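Local coordinates for protein 5'-tyrosyl-DNA phosphodiesterase (Caenorhabditis elegans, PDB 4FVA) that belongs to the endonuclease/exonuclease/phosphatase family of the DNase I-like clan and carries a magnesium ion in its metal site, at residues 15-20 against 46-51; 167-172 against 213-218. All blocks are in the same frame, centred on the assembly; numbering follows the deposited sequence.

Contact 1. Residues 15-20 against 46-51; sequences SVMSWN and DILFLQ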
ATOM      1  N   SER A  15       4.704   0.373 -12.075  1.00 27.07           N
ATOM      2  CA  SER A  15       3.440   0.002 -11.436  1.00 25.00           C
ATOM      3  C   SER A  15       3.607  -0.220  -9.930  1.00 26.12           C
ATOM      4  O   SER A  15       4.546  -0.890  -9.478  1.00 22.12           O
ATOM      5  CB  SER A  15       2.833  -1.244 -12.090  1.00 20.84           C
ATOM      6  OG  SER A  15       3.718  -2.342 -11.990  1.00 33.11           O
ATOM      7  N   VAL A  16       2.684   0.338  -9.154  1.00 24.76           N
ATOM      8  CA  VAL A  16       2.735   0.193  -7.712  1.00 19.97           C
ATOM      9  C   VAL A  16       1.419  -0.396  -7.243  1.00 22.35           C
ATOM     10  O   VAL A  16       0.339   0.111  -7.579  1.00 21.36           O
ATOM     11  CB  VAL A  16       2.969   1.527  -7.004  1.00 19.72           C
ATOM     12  CG1 VAL A  16       3.079   1.298  -5.480  1.00 19.49           C
ATOM     13  CG2 VAL A  16       4.227   2.213  -7.543  1.00 22.62           C
ATOM     14  N   MET A  17       1.521  -1.479  -6.484  1.00 20.15           N
ATOM     15  CA  MET A  17       0.364  -2.178  -5.944  1.00 20.38           C
ATOM     16  C   MET A  17       0.447  -2.107  -4.426  1.00 20.12           C
ATOM     17  O   MET A  17       1.546  -2.187  -3.865  1.00 19.80           O
ATOM     18  CB  MET A  17       0.368  -3.636  -6.408  1.00 20.56           C
ATOM     19  CG  MET A  17      -0.773  -4.480  -5.838  1.00 24.12           C
ATOM     20  SD  MET A  17      -0.809  -6.055  -6.691  1.00 27.49           S
ATOM     21  CE  MET A  17      -1.811  -7.021  -5.566  1.00 37.29           C
ATOM     22  N   SER A  18      -0.699  -1.916  -3.768  1.00 20.28           N
ATOM     23  CA  SER A  18      -0.763  -1.873  -2.301  1.00 20.09           C
ATOM     24  C   SER A  18      -1.922  -2.722  -1.798  1.00 22.71           C
ATOM     25  O   SER A  18      -3.021  -2.678  -2.373  1.00 20.71           O
ATOM     26  CB  SER A  18      -0.912  -0.438  -1.801  1.00 19.98           C
ATOM     27  OG  SER A  18      -0.989  -0.402  -0.383  1.00 19.82           O
ATOM     28  N   TRP A  19      -1.696  -3.473  -0.722  1.00 20.20           N
ATOM     29  CA  TRP A  19      -2.691  -4.441  -0.268  1.00 20.45           C
ATOM     30  C   TRP A  19      -2.588  -4.727   1.219  1.00 20.25           C
ATOM     31  O   TRP A  19      -1.535  -5.143   1.715  1.00 19.96           O
ATOM     32  CB  TRP A  19      -2.513  -5.752  -1.039  1.00 20.60           C
ATOM     33  CG  TRP A  19      -3.741  -6.600  -1.159  1.00 20.99           C
ATOM     34  CD1 TRP A  19      -4.972  -6.386  -0.572  1.00 21.22           C
ATOM     35  CD2 TRP A  19      -3.869  -7.803  -1.931  1.00 23.81           C
ATOM     36  NE1 TRP A  19      -5.842  -7.382  -0.939  1.00 21.59           N
ATOM     37  CE2 TRP A  19      -5.198  -8.260  -1.777  1.00 22.75           C
ATOM     38  CE3 TRP A  19      -2.991  -8.531  -2.746  1.00 21.20           C
ATOM     39  CZ2 TRP A  19      -5.673  -9.412  -2.419  1.00 21.94           C
ATOM     40  CZ3 TRP A  19      -3.459  -9.681  -3.379  1.00 21.53           C
ATOM     41  CH2 TRP A  19      -4.795 -10.110  -3.208  1.00 21.89           C
ATOM     42  N   ASN A  20      -3.689  -4.498   1.927  1.00 20.44           N
ATOM     43  CA  ASN A  20      -3.799  -4.976   3.295  1.00 20.34           C
ATOM     44  C   ASN A  20      -4.255  -6.415   3.188  1.00 20.55           C
ATOM     45  O   ASN A  20      -5.378  -6.674   2.738  1.00 20.92           O
ATOM     46  CB  ASN A  20      -4.781  -4.118   4.096  1.00 20.47           C
ATOM     47  CG  ASN A  20      -5.012  -4.648   5.497  1.00 20.42           C
ATOM     48  OD1 ASN A  20      -4.989  -5.859   5.719  1.00 20.45           O
ATOM     49  ND2 ASN A  20      -5.224  -3.741   6.452  1.00 20.35           N
ATOM     50  N   ASP A  46       5.711  -3.674 -10.362  1.00 21.85           N
ATOM     51  CA  ASP A  46       7.133  -3.412 -10.153  1.00 21.17           C
ATOM     52  C   ASP A  46       7.425  -3.241  -8.678  1.00 25.35           C
ATOM     53  O   ASP A  46       8.492  -3.630  -8.184  1.00 23.60           O
ATOM     54  CB  ASP A  46       7.574  -2.148 -10.891  1.00 25.53           C
ATOM     55  CG  ASP A  46       7.407  -2.264 -12.395  1.00 32.97           C
ATOM     56  OD1 ASP A  46       7.915  -3.247 -12.972  1.00 41.25           O
ATOM     57  OD2 ASP A  46       6.765  -1.379 -12.994  1.00 32.46           O
ATOM     58  N   ILE A  47       6.462  -2.650  -7.981  1.00 21.69           N
ATOM     59  CA  ILE A  47       6.621  -2.315  -6.576  1.00 19.51           C
ATOM     60  C   ILE A  47       5.352  -2.737  -5.849  1.00 25.63           C
ATOM     61  O   ILE A  47       4.248  -2.497  -6.332  1.00 19.65           O
ATOM     62  CB  ILE A  47       6.862  -0.802  -6.388  1.00 19.06           C
ATOM     63  CG1 ILE A  47       8.179  -0.384  -7.062  1.00 21.24           C
ATOM     64  CG2 ILE A  47       6.890  -0.424  -4.906  1.00 18.81           C
ATOM     65  CD1 ILE A  47       8.295   1.118  -7.258  1.00 18.82           C
ATOM     66  N   LEU A  48       5.511  -3.377  -4.699  1.00 19.24           N
ATOM     67  CA  LEU A  48       4.361  -3.850  -3.947  1.00 19.37           C
ATOM     68  C   LEU A  48       4.454  -3.454  -2.483  1.00 24.39           C
ATOM     69  O   LEU A  48       5.449  -3.750  -1.822  1.00 18.88           O
ATOM     70  CB  LEU A  48       4.231  -5.372  -4.083  1.00 19.76           C
ATOM     71  CG  LEU A  48       3.200  -6.086  -3.202  1.00 19.67           C
ATOM     72  CD1 LEU A  48       1.763  -5.743  -3.672  1.00 20.00           C
ATOM     73  CD2 LEU A  48       3.427  -7.606  -3.211  1.00 19.78           C
ATOM     74  N   PHE A  49       3.417  -2.767  -1.996  1.00 19.20           N
ATOM     75  CA  PHE A  49       3.252  -2.464  -0.574  1.00 19.03           C
ATOM     76  C   PHE A  49       2.291  -3.459   0.084  1.00 19.20           C
ATOM     77  O   PHE A  49       1.188  -3.656  -0.413  1.00 19.51           O
ATOM     78  CB  PHE A  49       2.650  -1.063  -0.400  1.00 19.04           C
ATOM     79  CG  PHE A  49       3.571   0.072  -0.768  1.00 19.36           C
ATOM     80  CD1 PHE A  49       4.865  -0.157  -1.206  1.00 20.87           C
ATOM     81  CD2 PHE A  49       3.121   1.390  -0.670  1.00 21.27           C
ATOM     82  CE1 PHE A  49       5.714   0.914  -1.527  1.00 21.72           C
ATOM     83  CE2 PHE A  49       3.958   2.464  -0.993  1.00 20.74           C
ATOM     84  CZ  PHE A  49       5.259   2.225  -1.421  1.00 18.49           C
ATOM     85  N   LEU A  50       2.681  -4.058   1.209  1.00 19.03           N
ATOM     86  CA  LEU A  50       1.754  -4.891   1.993  1.00 20.31           C
ATOM     87  C   LEU A  50       1.564  -4.320   3.395  1.00 19.93           C
ATOM     88  O   LEU A  50       2.501  -3.746   3.959  1.00 18.76           O
ATOM     89  CB  LEU A  50       2.273  -6.326   2.124  1.00 20.22           C
ATOM     90  CG  LEU A  50       2.548  -7.078   0.816  1.00 20.67           C
ATOM     91  CD1 LEU A  50       3.122  -8.457   1.132  1.00 19.30           C
ATOM     92  CD2 LEU A  50       1.244  -7.199   0.011  1.00 19.71           C
ATOM     93  N   GLN A  51       0.365  -4.501   3.951  1.00 20.97           N
ATOM     94  CA  GLN A  51       0.088  -4.188   5.346  1.00 19.15           C
ATOM     95  C   GLN A  51      -0.593  -5.380   6.028  1.00 19.30           C
ATOM     96  O   GLN A  51      -1.176  -6.243   5.358  1.00 19.55           O
ATOM     97  CB  GLN A  51      -0.785  -2.929   5.466  1.00 19.28           C
ATOM     98  CG  GLN A  51      -0.297  -1.732   4.671  1.00 19.19           C
ATOM     99  CD  GLN A  51      -0.786  -1.721   3.233  1.00 19.44           C
ATOM    100  OE1 GLN A  51      -1.907  -2.159   2.944  1.00 19.75           O
ATOM    101  NE2 GLN A  51       0.061  -1.210   2.315  1.00 19.31           N
TER
HETATM  102  O   HOH W   1      -3.277  -1.042   0.923  1.00 20.27           O
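Q51 reaches back across S18 and W19 with a bent side chain (chi2 86°). Its NE2 donates to S18 OG at 3.0 Å, and S18 OG lies close to the plane of the Q51 amide. S18 OG is turned away from its own N (chi1 179°) and points along the strand toward N20, where Q51 NE2 comes back to meet it. The other end of the amide is tied through water 1, which accepts from S18 OG and donates to Q51 OE1. With N124 OD1 as a second acceptor for NE2, the amide is gripped at both ends.

V16, S18 and N20 lie on this face with I47, F49 and Q51. S18 OG also sits at the edge of the F49 ring, and V16 CG2 meets I47 CB at 4.2 Å. M17 and L48 share the other face. They lie side by side and point the same way, with M17 CG 3.6 Å from L48 CD1. W19 CB touches L50 CD2, while the indole leads away and its NE1 donates to H247 O. Helix 29-43 covers this face.

The backbones form a regular parallel pair, the strands of a right-handed beta-alpha-beta unit through helix 29-43. M17 N donates to I47 O and F49 N to M17 O, the latter at 2.7 Å. W19 N to F49 O and Q51 N to W19 O continue the pattern.

At the start, S15 and D46 grip each other. S15 N donates to D46 OD2 at 2.9 Å, on the anti side of the carboxylate, and D46 N donates to S15 OG at 2.9 Å.

The chemistry is thus divided: apolar pairs fill the helix-covered face, while a buried amide is satisfied by a hydroxyl, a water and N124 near the metal-site end, where E52 follows Q51.

Contact 2. Residues 167-172 against 213-218; sequences NLRDEE and MRFDRL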
ATOM      1  N   ASN A 167      -6.766   4.085   6.219  1.00 21.79           N
ATOM      2  CA  ASN A 167      -7.938   4.068   7.100  1.00 29.42           C
ATOM      3  C   ASN A 167      -8.697   5.387   7.140  1.00 33.25           C
ATOM      4  O   ASN A 167      -9.313   5.726   8.160  1.00 29.25           O
ATOM      5  CB  ASN A 167      -7.547   3.651   8.519  1.00 20.79           C
ATOM      6  CG  ASN A 167      -7.591   2.147   8.709  1.00 22.64           C
ATOM      7  OD1 ASN A 167      -8.556   1.495   8.306  1.00 24.99           O
ATOM      8  ND2 ASN A 167      -6.537   1.587   9.296  1.00 20.43           N
ATOM      9  N   LEU A 168      -8.659   6.114   6.027  1.00 27.56           N
ATOM     10  CA  LEU A 168      -9.190   7.475   5.968  1.00 33.48           C
ATOM     11  C   LEU A 168     -10.673   7.540   5.642  1.00 37.22           C
ATOM     12  O   LEU A 168     -11.189   6.736   4.854  1.00 38.11           O
ATOM     13  CB  LEU A 168      -8.427   8.315   4.927  1.00 32.62           C
ATOM     14  CG  LEU A 168      -6.998   8.798   5.230  1.00 35.84           C
ATOM     15  CD1 LEU A 168      -6.346   9.474   4.000  1.00 34.46           C
ATOM     16  CD2 LEU A 168      -6.959   9.724   6.448  1.00 28.46           C
ATOM     17  N   ARG A 169     -11.357   8.486   6.278  1.00 45.70           N
ATOM     18  CA  ARG A 169     -12.597   9.023   5.732  1.00 48.95           C
ATOM     19  C   ARG A 169     -12.156  10.324   5.045  1.00 59.44           C
ATOM     20  O   ARG A 169     -11.240  10.989   5.532  1.00 56.30           O
ATOM     21  CB  ARG A 169     -13.596   9.290   6.856  1.00 50.69           C
ATOM     22  CG  ARG A 169     -13.216   8.650   8.203  1.00 50.63           C
ATOM     23  CD  ARG A 169     -13.595   7.172   8.298  1.00 52.71           C
ATOM     24  NE  ARG A 169     -12.504   6.343   8.819  1.00 53.84           N
ATOM     25  CZ  ARG A 169     -12.673   5.236   9.546  1.00 51.79           C
ATOM     26  NH1 ARG A 169     -13.895   4.822   9.858  1.00 50.83           N
ATOM     27  NH2 ARG A 169     -11.615   4.542   9.970  1.00 37.82           N
ATOM     28  N   ASP A 170     -12.759  10.684   3.912  1.00 74.35           N
ATOM     29  CA  ASP A 170     -12.260  11.837   3.137  1.00 79.26           C
ATOM     30  C   ASP A 170     -12.109  13.156   3.914  1.00 75.36           C
ATOM     31  O   ASP A 170     -11.197  13.942   3.640  1.00 73.92           O
ATOM     32  CB  ASP A 170     -13.087  12.063   1.870  1.00 87.05           C
ATOM     33  CG  ASP A 170     -12.501  11.344   0.664  1.00 93.14           C
ATOM     34  OD1 ASP A 170     -11.501  11.854   0.107  1.00 92.00           O
ATOM     35  OD2 ASP A 170     -13.026  10.279   0.275  1.00 97.00           O
ATOM     36  N   GLU A 171     -13.009  13.409   4.859  1.00 68.82           N
ATOM     37  CA  GLU A 171     -12.958  14.640   5.640  1.00 67.87           C
ATOM     38  C   GLU A 171     -11.716  14.683   6.529  1.00 66.33           C
ATOM     39  O   GLU A 171     -11.413  15.715   7.128  1.00 70.45           O
ATOM     40  CB  GLU A 171     -14.211  14.769   6.500  1.00 74.89           C
ATOM     41  CG  GLU A 171     -14.357  13.671   7.542  1.00 80.60           C
ATOM     42  CD  GLU A 171     -14.706  12.325   6.925  1.00 83.80           C
ATOM     43  OE1 GLU A 171     -14.657  12.203   5.681  1.00 79.61           O
ATOM     44  OE2 GLU A 171     -15.043  11.394   7.687  1.00 87.06           O
ATOM     45  N   GLU A 172     -11.024  13.552   6.648  1.00 55.86           N
ATOM     46  CA  GLU A 172      -9.829  13.473   7.487  1.00 48.27           C
ATOM     47  C   GLU A 172      -8.547  13.923   6.772  1.00 46.58           C
ATOM     48  O   GLU A 172      -7.532  14.183   7.424  1.00 49.96           O
ATOM     49  CB  GLU A 172      -9.644  12.057   8.049  1.00 45.34           C
ATOM     50  CG  GLU A 172     -10.732  11.621   9.028  1.00 47.58           C
ATOM     51  CD  GLU A 172     -10.584  10.166   9.485  1.00 46.11           C
ATOM     52  OE1 GLU A 172      -9.960   9.356   8.757  1.00 40.65           O
ATOM     53  OE2 GLU A 172     -11.097   9.834  10.577  1.00 42.24           O
ATOM     54  N   MET A 213     -15.589   2.067   2.062  1.00 38.45           N
ATOM     55  CA  MET A 213     -14.589   3.101   2.308  1.00 32.46           C
ATOM     56  C   MET A 213     -13.436   3.023   1.324  1.00 29.98           C
ATOM     57  O   MET A 213     -13.131   1.959   0.780  1.00 33.48           O
ATOM     58  CB  MET A 213     -14.062   3.013   3.746  1.00 33.73           C
ATOM     59  CG  MET A 213     -15.161   3.060   4.798  1.00 36.65           C
ATOM     60  SD  MET A 213     -15.957   4.681   4.800  1.00 46.04           S
ATOM     61  CE  MET A 213     -14.656   5.718   5.458  1.00 63.62           C
ATOM     62  N   ARG A 214     -12.814   4.170   1.073  1.00 26.75           N
ATOM     63  CA  ARG A 214     -11.607   4.214   0.278  1.00 24.49           C
ATOM     64  C   ARG A 214     -10.428   4.356   1.219  1.00 27.41           C
ATOM     65  O   ARG A 214      -9.768   5.398   1.256  1.00 28.21           O
ATOM     66  CB  ARG A 214     -11.662   5.364  -0.725  1.00 23.61           C
ATOM     67  CG  ARG A 214     -10.515   5.350  -1.715  1.00 26.47           C
ATOM     68  CD  ARG A 214     -10.836   6.182  -2.953  1.00 28.51           C
ATOM     69  NE  ARG A 214     -10.727   7.622  -2.717  1.00 25.78           N
ATOM     70  CZ  ARG A 214      -9.598   8.314  -2.846  1.00 31.84           C
ATOM     71  NH1 ARG A 214      -8.467   7.691  -3.183  1.00 25.69           N
ATOM     72  NH2 ARG A 214      -9.590   9.624  -2.628  1.00 30.74           N
ATOM     73  N   PHE A 215     -10.173   3.283   1.958  1.00 22.16           N
ATOM     74  CA  PHE A 215      -9.155   3.243   2.997  1.00 23.78           C
ATOM     75  C   PHE A 215      -7.756   3.191   2.398  1.00 22.77           C
ATOM     76  O   PHE A 215      -6.807   3.718   2.962  1.00 20.96           O
ATOM     77  CB  PHE A 215      -9.362   2.005   3.880  1.00 27.43           C
ATOM     78  CG  PHE A 215     -10.471   2.141   4.909  1.00 25.41           C
ATOM     79  CD1 PHE A 215     -10.880   3.385   5.364  1.00 30.85           C
ATOM     80  CD2 PHE A 215     -11.084   0.998   5.439  1.00 28.78           C
ATOM     81  CE1 PHE A 215     -11.888   3.493   6.325  1.00 35.59           C
ATOM     82  CE2 PHE A 215     -12.093   1.096   6.400  1.00 31.83           C
ATOM     83  CZ  PHE A 215     -12.494   2.346   6.840  1.00 37.54           C
ATOM     84  N   ASP A 216      -7.636   2.518   1.262  1.00 22.68           N
ATOM     85  CA  ASP A 216      -6.341   2.273   0.665  1.00 21.07           C
ATOM     86  C   ASP A 216      -6.070   3.281  -0.443  1.00 21.09           C
ATOM     87  O   ASP A 216      -6.861   3.418  -1.373  1.00 21.44           O
ATOM     88  CB  ASP A 216      -6.303   0.837   0.151  1.00 22.36           C
ATOM     89  CG  ASP A 216      -6.694  -0.160   1.229  1.00 25.27           C
ATOM     90  OD1 ASP A 216      -5.812  -0.496   2.036  1.00 24.56           O
ATOM     91  OD2 ASP A 216      -7.878  -0.581   1.298  1.00 21.54           O
ATOM     92  N   ARG A 217      -4.959   4.001  -0.335  1.00 20.74           N
ATOM     93  CA  ARG A 217      -4.677   5.070  -1.290  1.00 20.74           C
ATOM     94  C   ARG A 217      -3.201   5.143  -1.629  1.00 25.26           C
ATOM     95  O   ARG A 217      -2.347   4.693  -0.861  1.00 21.31           O
ATOM     96  CB  ARG A 217      -5.131   6.428  -0.740  1.00 20.81           C
ATOM     97  CG  ARG A 217      -6.595   6.464  -0.289  1.00 26.95           C
ATOM     98  CD  ARG A 217      -7.035   7.872   0.091  1.00 27.72           C
ATOM     99  NE  ARG A 217      -8.374   7.874   0.699  1.00 32.25           N
ATOM    100  CZ  ARG A 217      -9.083   8.971   0.953  1.00 31.60           C
ATOM    101  NH1 ARG A 217      -8.594  10.171   0.654  1.00 27.90           N
ATOM    102  NH2 ARG A 217     -10.284   8.872   1.504  1.00 28.45           N
ATOM    103  N   LEU A 218      -2.915   5.725  -2.787  1.00 21.13           N
ATOM    104  CA  LEU A 218      -1.549   5.960  -3.222  1.00 22.19           C
ATOM    105  C   LEU A 218      -1.427   7.399  -3.692  1.00 24.40           C
ATOM    106  O   LEU A 218      -2.200   7.847  -4.540  1.00 26.64           O
ATOM    107  CB  LEU A 218      -1.190   5.012  -4.371  1.00 23.30           C
ATOM    108  CG  LEU A 218      -0.636   3.667  -3.903  1.00 33.65           C
ATOM    109  CD1 LEU A 218      -0.540   2.670  -5.067  1.00 34.04           C
ATOM    110  CD2 LEU A 218       0.732   3.877  -3.222  1.00 27.60           C
TER
HETATM  111  O   HOH W   2     -12.913   6.735   2.682  1.00 37.61           O
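This is a loop-to-strand contact on the mixed sheet that holds strands 159-163 and 212-221. The loop after strand 159-163 runs across the start of strand 212-221, with end-to-end directions 97° apart. F215 is its centre. N167 OD1 lies over the middle of one ring face, and M213 CB covers the opposite face. L168 O comes to the ring edge, 3.4 Å from F215 CD1.

R169 folds back toward the same ring, and F215 CE1 lies over one face of its guanidinium, offset toward the rim. The R169 chain bends at chi2 (-82°) and again at chi3, and CZ comes to 3.7 Å from F215 CE1. The guanidinium and ring planes are 53° apart, so the two are not stacked flat. NH2 also donates to N167 O at 3.2 Å, which helps to fix the rotation of the group. M213 CE packs against R169 CD at 3.4 Å.

R217 forms the other half. Its chain is extended from CG to NE, and NE donates almost straight to R214 O at 2.9 Å. L168 CB lies over one face of its guanidinium, and R214 NH2 lies over the other. D170 OD2 makes a salt bridge to R217 NH2 at 3.3 Å, although D170 is poorly ordered.

Few direct backbone bonds join the segments. N167 N to F215 O is weak. Water 2 bridges L168 O and R214 N. N167 ND2 donates to L127 O and to a bound malonate ion. E172 OE1 accepts from R169 N and pairs with R137 of helix 134-154.

The guanidinium groups of R214 and R217 thus lie close together. D170 is near both, though beyond salt-bridge distance from R214, which is paired with D182. These carboxylates probably balance the charge of the two arginines.

In the fold
Contact 1 lies in the six-strand sheet and contact 2 in the other, about 16 Å apart, centre to centre. They meet where the two sheets face each other. L218 CD1 is 3.7 Å from V16 O, and L218 CD2 is 4.2 Å from F49 CE2. Nearer the metal end, N20 CB is 4.3 Å from D216 OD1. The side chains of N20 and N167 lie about 4 Å and 3 Å (nearest atoms) from bound malonate, probably from the crystallisation liquor. N20 OD1 accepts from D22 N, and ND2 bonds to the E52 and D165 carboxylates; D22 and E52 belong to the magnesium site. H247 also joins them, its backbone to W19 and its ring to D216.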